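PDB 1WR2: hypothetical protein PH1789 from Pyrococcus horikoshii, which is of unknown function but carries an ATP-grasp domain, the hallmark of a large superfamily of alpha/beta proteins. Local coordinates for residues I208-L213 with R231-P236; A19-E24 with K62-Q67. One frame throughout, in Å; residues are numbered along the deposited sequence.

Both contacts involve the six-stranded antiparallel sheet, and their centres lie about 13 Å apart. Interaction 1 pairs strands 208-218 and 225-234 inside that sheet; interaction 2 takes in 19-20, one of its two edge strands, and the start of helix 22-30 that follows, whose residues meet the end of strand 59-64 in the separate four-stranded sheet. Strands 19-20 and 225-234 are neighbours, so the two contacts touch directly: M20 N probably donates to I232 O at 2.9 Å, I233 CD1 packs on A19 CB at 3.7 Å, and L234 CD1 lies 3.8 Å from M20 CG. A continuous route of contacts therefore runs from I208-L213 through R231-P236 and A19-E24 to K62-Q67.

Interaction 1: I208-L213 with R231-P236; sequences IKEMDL and RIILKP
M211 and I232 face each other as a non-hydrogen-bonded pair on the buried side of two antiparallel strands, with M211 CB 3.9 Å from I232 CG1. Further along, I208 crosses I232 and L234 at a slant, its CG1 reaching L234 CD2 at 4.1 Å. Helices cover this apolar face: L200 of helix 187-203 packs on I208 and M211, while A25 and V28 of helix 22-30 lie against I232. The strands belong to a beta hairpin, and near its open end the register slips by one residue in a classic bulge. There I233 O takes two donors, K209 N at 2.8 Å and E210 N at 3.3 Å, and the chain turns a corner at K209. I233 N returns a nearly straight bond to E210 O, and beyond it R231 and D212 pair through both of their backbone bonds.

The other face is partly exposed and mostly charged, with I233 among the salt bridges. R231 starts with CG between the backbone N and the carbonyl carbon (chi1 70°), which lays CG and CD alongside the D212 carboxylate; a bend at chi3 then carries the guanidinium on toward E210. E210 OE2 meets NH2 at its edge at 2.6 Å, although the two flat groups are turned 58° against each other. D212 OD2 sits at the same guanidinium's edge with the planes only 17° apart, but its salt bridge to NE is long, 3.4 Å. I233 CG1 covers one face of the guanidinium toward the rim. K209 NZ extends the network weakly to E210 OE1. Across from K209 CB, K235 lays its CG at 3.5 Å and sends NZ onward to E128 and the carbonyl of K205.

Interaction 2: A19-E24 with K62-Q67; sequences AMVEYE and KLMSPQ
The start of helix 22-30, just after edge strand 19-20 of the six-stranded sheet, packs here on the end of strand 59-64 of the four-stranded sheet, with V21, E22 and Y23 set against M64. V21 stands at the N-cap position, and its backbone N donates to E24 OE1 at 2.8 Å. V21 CG1 rests over the S65-P66 peptide, 3.6 Å from P66 N.

M64 fills the middle of the seam. A bend at chi2 (-68°) sets SD 3.8 Å from E22 CB, and the turn at chi3 brings CE close to the same carbon. Its CG approaches the Y23 ring in plane, 3.7 Å from CD2, and SD also sits at the ring's edge, 5.2 Å from the centroid: a Met-aromatic contact made at the rim. E24 CG lies over one face of the Y23 ring, toward its rim. S65 OG accepts from Q67 N, two residues on, in an ST turn, and also bonds to the carbonyl of E106.

E22 extends fully from a CG anti to its backbone N (chi1 -172°) and crosses the straight K62 chain at about a right angle. K62 NZ reaches the syn lone pair of E22 OE2 at 2.8 Å. K26 shares that oxygen and K71 takes OE1, so three lysines surround this buried carboxylate and probably offset the nearby negative charge of D229.

Interaction 1: I208-L213 with R231-P236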
ATOM      1  N   ILE A 208     -15.597   1.879   1.492  1.00 42.54           N
ATOM      2  CA  ILE A 208     -14.634   1.619   0.426  1.00 40.69           C
ATOM      3  C   ILE A 208     -15.191   1.126  -0.911  1.00 40.28           C
ATOM      4  O   ILE A 208     -15.952   0.160  -0.971  1.00 38.30           O
ATOM      5  CB  ILE A 208     -13.577   0.610   0.924  1.00 41.89           C
ATOM      6  CG1 ILE A 208     -12.950   1.138   2.212  1.00 39.19           C
ATOM      7  CG2 ILE A 208     -12.511   0.363  -0.152  1.00 39.41           C
ATOM      8  CD1 ILE A 208     -12.186   0.095   2.992  1.00 38.27           C
ATOM      9  N   LYS A 209     -14.805   1.809  -1.983  1.00 38.12           N
ATOM     10  CA  LYS A 209     -15.219   1.431  -3.332  1.00 38.79           C
ATOM     11  C   LYS A 209     -14.214   0.395  -3.829  1.00 38.14           C
ATOM     12  O   LYS A 209     -14.589  -0.693  -4.276  1.00 38.26           O
ATOM     13  CB  LYS A 209     -15.204   2.656  -4.246  1.00 38.85           C
ATOM     14  CG  LYS A 209     -15.600   2.390  -5.687  1.00 41.87           C
ATOM     15  CD  LYS A 209     -15.577   3.696  -6.490  1.00 46.53           C
ATOM     16  CE  LYS A 209     -16.042   3.500  -7.929  1.00 47.05           C
ATOM     17  NZ  LYS A 209     -15.121   2.613  -8.687  1.00 50.23           N
ATOM     18  N   GLU A 210     -12.931   0.742  -3.748  1.00 34.87           N
ATOM     19  CA  GLU A 210     -11.870  -0.161  -4.175  1.00 35.66           C
ATOM     20  C   GLU A 210     -10.550   0.150  -3.482  1.00 34.07           C
ATOM     21  O   GLU A 210     -10.373   1.217  -2.901  1.00 31.46           O
ATOM     22  CB  GLU A 210     -11.700  -0.109  -5.700  1.00 36.55           C
ATOM     23  CG  GLU A 210     -11.598   1.287  -6.278  1.00 43.12           C
ATOM     24  CD  GLU A 210     -11.551   1.286  -7.791  1.00 43.47           C
ATOM     25  OE1 GLU A 210     -12.459   0.702  -8.422  1.00 47.68           O
ATOM     26  OE2 GLU A 210     -10.607   1.874  -8.351  1.00 45.31           O
ATOM     27  N   MET A 211      -9.625  -0.798  -3.528  1.00 32.90           N
ATOM     28  CA  MET A 211      -8.333  -0.587  -2.901  1.00 34.20           C
ATOM     29  C   MET A 211      -7.356  -1.668  -3.322  1.00 33.27           C
ATOM     30  O   MET A 211      -7.705  -2.619  -4.018  1.00 29.99           O
ATOM     31  CB  MET A 211      -8.480  -0.620  -1.375  1.00 34.66           C
ATOM     32  CG  MET A 211      -8.788  -2.012  -0.826  1.00 34.98           C
ATOM     33  SD  MET A 211      -9.186  -2.060   0.935  1.00 39.61           S
ATOM     34  CE  MET A 211      -7.585  -2.018   1.668  1.00 35.39           C
ATOM     35  N   ASP A 212      -6.116  -1.508  -2.898  1.00 35.69           N
ATOM     36  CA  ASP A 212      -5.113  -2.510  -3.173  1.00 37.27           C
ATOM     37  C   ASP A 212      -3.931  -2.282  -2.272  1.00 35.76           C
ATOM     38  O   ASP A 212      -3.806  -1.232  -1.636  1.00 34.16           O
ATOM     39  CB  ASP A 212      -4.673  -2.493  -4.641  1.00 39.26           C
ATOM     40  CG  ASP A 212      -3.994  -1.206  -5.036  1.00 42.71           C
ATOM     41  OD1 ASP A 212      -2.985  -0.834  -4.395  1.00 45.20           O
ATOM     42  OD2 ASP A 212      -4.469  -0.571  -5.997  1.00 45.94           O
ATOM     43  N   LEU A 213      -3.104  -3.314  -2.181  1.00 33.12           N
ATOM     44  CA  LEU A 213      -1.885  -3.280  -1.404  1.00 32.39           C
ATOM     45  C   LEU A 213      -0.923  -3.621  -2.525  1.00 31.53           C
ATOM     46  O   LEU A 213      -0.923  -4.750  -3.017  1.00 30.29           O
ATOM     47  CB  LEU A 213      -1.877  -4.385  -0.351  1.00 33.96           C
ATOM     48  CG  LEU A 213      -3.090  -4.641   0.544  1.00 35.37           C
ATOM     49  CD1 LEU A 213      -2.617  -5.469   1.719  1.00 33.23           C
ATOM     50  CD2 LEU A 213      -3.723  -3.354   1.028  1.00 37.49           C
ATOM     51  N   ARG A 231      -3.418   1.935  -1.856  1.00 35.40           N
ATOM     52  CA  ARG A 231      -4.336   2.967  -2.299  1.00 36.65           C
ATOM     53  C   ARG A 231      -5.745   2.550  -1.914  1.00 34.97           C
ATOM     54  O   ARG A 231      -6.106   1.372  -1.996  1.00 31.11           O
ATOM     55  CB  ARG A 231      -4.246   3.182  -3.813  1.00 40.95           C
ATOM     56  CG  ARG A 231      -4.793   2.054  -4.646  1.00 48.63           C
ATOM     57  CD  ARG A 231      -4.980   2.508  -6.085  1.00 53.90           C
ATOM     58  NE  ARG A 231      -6.326   2.207  -6.565  1.00 57.53           N
ATOM     59  CZ  ARG A 231      -7.056   3.036  -7.307  1.00 58.90           C
ATOM     60  NH1 ARG A 231      -6.570   4.224  -7.653  1.00 57.02           N
ATOM     61  NH2 ARG A 231      -8.268   2.675  -7.710  1.00 58.48           N
ATOM     62  N   ILE A 232      -6.524   3.520  -1.453  1.00 33.08           N
ATOM     63  CA  ILE A 232      -7.903   3.272  -1.065  1.00 34.14           C
ATOM     64  C   ILE A 232      -8.769   4.365  -1.681  1.00 32.80           C
ATOM     65  O   ILE A 232      -8.473   5.555  -1.537  1.00 28.41           O
ATOM     66  CB  ILE A 232      -8.076   3.293   0.475  1.00 33.90           C
ATOM     67  CG1 ILE A 232      -7.270   2.156   1.113  1.00 34.65           C
ATOM     68  CG2 ILE A 232      -9.544   3.150   0.842  1.00 33.19           C
ATOM     69  CD1 ILE A 232      -7.362   2.113   2.635  1.00 33.77           C
ATOM     70  N   ILE A 233      -9.816   3.948  -2.392  1.00 33.15           N
ATOM     71  CA  ILE A 233     -10.759   4.877  -3.010  1.00 32.70           C
ATOM     72  C   ILE A 233     -12.075   4.722  -2.251  1.00 34.86           C
ATOM     73  O   ILE A 233     -12.641   3.629  -2.185  1.00 31.47           O
ATOM     74  CB  ILE A 233     -11.007   4.552  -4.497  1.00 32.44           C
ATOM     75  CG1 ILE A 233      -9.691   4.628  -5.281  1.00 34.42           C
ATOM     76  CG2 ILE A 233     -12.044   5.521  -5.069  1.00 33.74           C
ATOM     77  CD1 ILE A 233      -8.940   5.940  -5.115  1.00 37.00           C
ATOM     78  N   LEU A 234     -12.550   5.821  -1.678  1.00 37.41           N
ATOM     79  CA  LEU A 234     -13.780   5.807  -0.902  1.00 40.62           C
ATOM     80  C   LEU A 234     -15.020   6.148  -1.718  1.00 43.51           C
ATOM     81  O   LEU A 234     -14.940   6.761  -2.785  1.00 42.67           O
ATOM     82  CB  LEU A 234     -13.654   6.784   0.270  1.00 39.11           C
ATOM     83  CG  LEU A 234     -12.506   6.524   1.251  1.00 38.24           C
ATOM     84  CD1 LEU A 234     -12.381   7.708   2.205  1.00 38.42           C
ATOM     85  CD2 LEU A 234     -12.757   5.228   2.018  1.00 38.33           C
ATOM     86  N   LYS A 235     -16.167   5.724  -1.198  1.00 47.48           N
ATOM     87  CA  LYS A 235     -17.454   5.986  -1.824  1.00 51.03           C
ATOM     88  C   LYS A 235     -18.007   7.255  -1.197  1.00 53.84           C
ATOM     89  O   LYS A 235     -17.922   7.448   0.018  1.00 53.85           O
ATOM     90  CB  LYS A 235     -18.413   4.812  -1.586  1.00 51.52           C
ATOM     91  CG  LYS A 235     -18.059   3.573  -2.399  1.00 51.81           C
ATOM     92  CD  LYS A 235     -18.302   2.275  -1.641  1.00 50.99           C
ATOM     93  CE  LYS A 235     -19.761   1.903  -1.582  1.00 49.46           C
ATOM     94  NZ  LYS A 235     -19.894   0.503  -1.108  1.00 46.68           N
ATOM     95  N   PRO A 236     -18.568   8.146  -2.023  1.00 57.38           N
ATOM     96  CA  PRO A 236     -19.168   9.421  -1.598  1.00 60.19           C
ATOM     97  C   PRO A 236     -20.507   9.258  -0.816  1.00 62.88           C
ATOM     98  O   PRO A 236     -21.281   8.343  -1.038  1.00 64.35           O
ATOM     99  CB  PRO A 236     -19.400  10.255  -2.851  1.00 60.51           C
ATOM    100  CG  PRO A 236     -19.517   9.284  -4.020  1.00 58.60           C
ATOM    101  CD  PRO A 236     -18.696   8.023  -3.472  1.00 57.30           C
TER

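Interaction 2: A19-E24 with K62-Q67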
ATOM      1  N   ALA A  19     -10.340   9.855  -2.855  1.00 42.77           N
ATOM      2  CA  ALA A  19      -9.069   9.140  -2.905  1.00 42.11           C
ATOM      3  C   ALA A  19      -8.193   9.422  -1.686  1.00 41.11           C
ATOM      4  O   ALA A  19      -7.902  10.571  -1.364  1.00 42.08           O
ATOM      5  CB  ALA A  19      -8.316   9.499  -4.180  1.00 41.27           C
ATOM      6  N   MET A  20      -7.773   8.363  -1.008  1.00 39.35           N
ATOM      7  CA  MET A  20      -6.918   8.507   0.161  1.00 38.52           C
ATOM      8  C   MET A  20      -5.450   8.467  -0.257  1.00 38.66           C
ATOM      9  O   MET A  20      -5.070   7.688  -1.134  1.00 38.49           O
ATOM     10  CB  MET A  20      -7.179   7.370   1.153  1.00 36.48           C
ATOM     11  CG  MET A  20      -8.616   7.244   1.599  1.00 38.92           C
ATOM     12  SD  MET A  20      -8.816   5.999   2.897  1.00 42.26           S
ATOM     13  CE  MET A  20      -8.247   6.910   4.327  1.00 40.92           C
ATOM     14  N   VAL A  21      -4.620   9.299   0.370  1.00 37.60           N
ATOM     15  CA  VAL A  21      -3.192   9.305   0.057  1.00 34.59           C
ATOM     16  C   VAL A  21      -2.550   8.139   0.802  1.00 33.02           C
ATOM     17  O   VAL A  21      -3.139   7.588   1.722  1.00 32.76           O
ATOM     18  CB  VAL A  21      -2.517  10.650   0.454  1.00 36.42           C
ATOM     19  CG1 VAL A  21      -3.104  11.785  -0.390  1.00 34.17           C
ATOM     20  CG2 VAL A  21      -2.720  10.925   1.923  1.00 34.24           C
ATOM     21  N   GLU A  22      -1.347   7.760   0.399  1.00 33.31           N
ATOM     22  CA  GLU A  22      -0.669   6.616   0.994  1.00 34.51           C
ATOM     23  C   GLU A  22      -0.685   6.529   2.517  1.00 34.06           C
ATOM     24  O   GLU A  22      -1.001   5.477   3.063  1.00 32.54           O
ATOM     25  CB  GLU A  22       0.780   6.545   0.503  1.00 36.63           C
ATOM     26  CG  GLU A  22       1.510   5.275   0.912  1.00 35.35           C
ATOM     27  CD  GLU A  22       2.918   5.202   0.338  1.00 35.43           C
ATOM     28  OE1 GLU A  22       3.241   5.997  -0.574  1.00 33.06           O
ATOM     29  OE2 GLU A  22       3.694   4.341   0.795  1.00 34.07           O
ATOM     30  N   TYR A  23      -0.369   7.620   3.212  1.00 34.66           N
ATOM     31  CA  TYR A  23      -0.337   7.542   4.666  1.00 37.32           C
ATOM     32  C   TYR A  23      -1.711   7.344   5.271  1.00 37.42           C
ATOM     33  O   TYR A  23      -1.834   6.687   6.299  1.00 37.82           O
ATOM     34  CB  TYR A  23       0.375   8.766   5.280  1.00 41.83           C
ATOM     35  CG  TYR A  23      -0.448  10.028   5.388  1.00 44.32           C
ATOM     36  CD1 TYR A  23      -1.401  10.186   6.395  1.00 46.48           C
ATOM     37  CD2 TYR A  23      -0.272  11.070   4.481  1.00 45.64           C
ATOM     38  CE1 TYR A  23      -2.163  11.360   6.490  1.00 47.75           C
ATOM     39  CE2 TYR A  23      -1.025  12.240   4.565  1.00 46.79           C
ATOM     40  CZ  TYR A  23      -1.967  12.377   5.568  1.00 46.94           C
ATOM     41  OH  TYR A  23      -2.716  13.523   5.631  1.00 47.99           O
ATOM     42  N   GLU A  24      -2.751   7.882   4.631  1.00 35.88           N
ATOM     43  CA  GLU A  24      -4.120   7.731   5.151  1.00 37.65           C
ATOM     44  C   GLU A  24      -4.600   6.302   4.940  1.00 36.61           C
ATOM     45  O   GLU A  24      -5.257   5.724   5.802  1.00 39.05           O
ATOM     46  CB  GLU A  24      -5.088   8.682   4.442  1.00 36.06           C
ATOM     47  CG  GLU A  24      -4.734  10.143   4.593  1.00 39.03           C
ATOM     48  CD  GLU A  24      -5.561  11.035   3.689  1.00 39.82           C
ATOM     49  OE1 GLU A  24      -5.817  10.632   2.535  1.00 37.53           O
ATOM     50  OE2 GLU A  24      -5.940  12.139   4.129  1.00 41.89           O
ATOM     51  N   LYS A  62       8.466  10.262  -0.121  1.00 32.77           N
ATOM     52  CA  LYS A  62       7.297  10.151  -0.988  1.00 32.18           C
ATOM     53  C   LYS A  62       6.371  11.326  -0.734  1.00 30.73           C
ATOM     54  O   LYS A  62       5.791  11.437   0.346  1.00 29.14           O
ATOM     55  CB  LYS A  62       6.530   8.862  -0.700  1.00 32.64           C
ATOM     56  CG  LYS A  62       7.328   7.576  -0.831  1.00 35.62           C
ATOM     57  CD  LYS A  62       6.401   6.400  -0.570  1.00 40.20           C
ATOM     58  CE  LYS A  62       7.095   5.067  -0.685  1.00 42.96           C
ATOM     59  NZ  LYS A  62       6.118   3.940  -0.550  1.00 43.61           N
ATOM     60  N   LEU A  63       6.214  12.196  -1.727  1.00 29.60           N
ATOM     61  CA  LEU A  63       5.351  13.354  -1.561  1.00 31.36           C
ATOM     62  C   LEU A  63       3.894  12.940  -1.476  1.00 31.13           C
ATOM     63  O   LEU A  63       3.404  12.153  -2.299  1.00 31.14           O
ATOM     64  CB  LEU A  63       5.543  14.342  -2.715  1.00 32.88           C
ATOM     65  CG  LEU A  63       4.770  15.651  -2.587  1.00 37.27           C
ATOM     66  CD1 LEU A  63       5.566  16.777  -3.219  1.00 37.91           C
ATOM     67  CD2 LEU A  63       3.402  15.504  -3.231  1.00 37.93           C
ATOM     68  N   MET A  64       3.201  13.478  -0.478  1.00 30.25           N
ATOM     69  CA  MET A  64       1.790  13.173  -0.272  1.00 33.08           C
ATOM     70  C   MET A  64       0.924  14.310  -0.796  1.00 34.74           C
ATOM     71  O   MET A  64       1.069  15.454  -0.377  1.00 34.61           O
ATOM     72  CB  MET A  64       1.513  12.957   1.218  1.00 33.52           C
ATOM     73  CG  MET A  64       2.208  11.732   1.813  1.00 34.52           C
ATOM     74  SD  MET A  64       1.539  10.167   1.180  1.00 38.43           S
ATOM     75  CE  MET A  64       2.744   9.713  -0.058  1.00 34.14           C
ATOM     76  N   SER A  65       0.030  13.985  -1.722  1.00 36.18           N
ATOM     77  CA  SER A  65      -0.873  14.963  -2.313  1.00 38.53           C
ATOM     78  C   SER A  65      -2.077  14.254  -2.914  1.00 40.71           C
ATOM     79  O   SER A  65      -1.925  13.312  -3.692  1.00 40.48           O
ATOM     80  CB  SER A  65      -0.176  15.758  -3.420  1.00 38.32           C
ATOM     81  OG  SER A  65      -1.105  16.613  -4.067  1.00 41.82           O
ATOM     82  N   PRO A  66      -3.290  14.703  -2.567  1.00 41.60           N
ATOM     83  CA  PRO A  66      -4.514  14.094  -3.093  1.00 44.15           C
ATOM     84  C   PRO A  66      -4.570  14.218  -4.614  1.00 45.74           C
ATOM     85  O   PRO A  66      -5.281  13.465  -5.275  1.00 46.90           O
ATOM     86  CB  PRO A  66      -5.621  14.900  -2.420  1.00 45.25           C
ATOM     87  CG  PRO A  66      -4.971  15.420  -1.159  1.00 43.77           C
ATOM     88  CD  PRO A  66      -3.605  15.805  -1.642  1.00 42.50           C
ATOM     89  N   GLN A  67      -3.820  15.170  -5.164  1.00 46.61           N
ATOM     90  CA  GLN A  67      -3.804  15.389  -6.613  1.00 47.93           C
ATOM     91  C   GLN A  67      -2.748  14.555  -7.322  1.00 48.23           C
ATOM     92  O   GLN A  67      -2.750  14.456  -8.549  1.00 48.57           O
ATOM     93  CB  GLN A  67      -3.550  16.863  -6.946  1.00 46.98           C
ATOM     94  CG  GLN A  67      -4.676  17.802  -6.588  1.00 47.64           C
ATOM     95  CD  GLN A  67      -4.950  17.837  -5.101  1.00 47.13           C
ATOM     96  OE1 GLN A  67      -4.043  18.042  -4.295  1.00 44.80           O
ATOM     97  NE2 GLN A  67      -6.214  17.640  -4.727  1.00 47.27           N
TER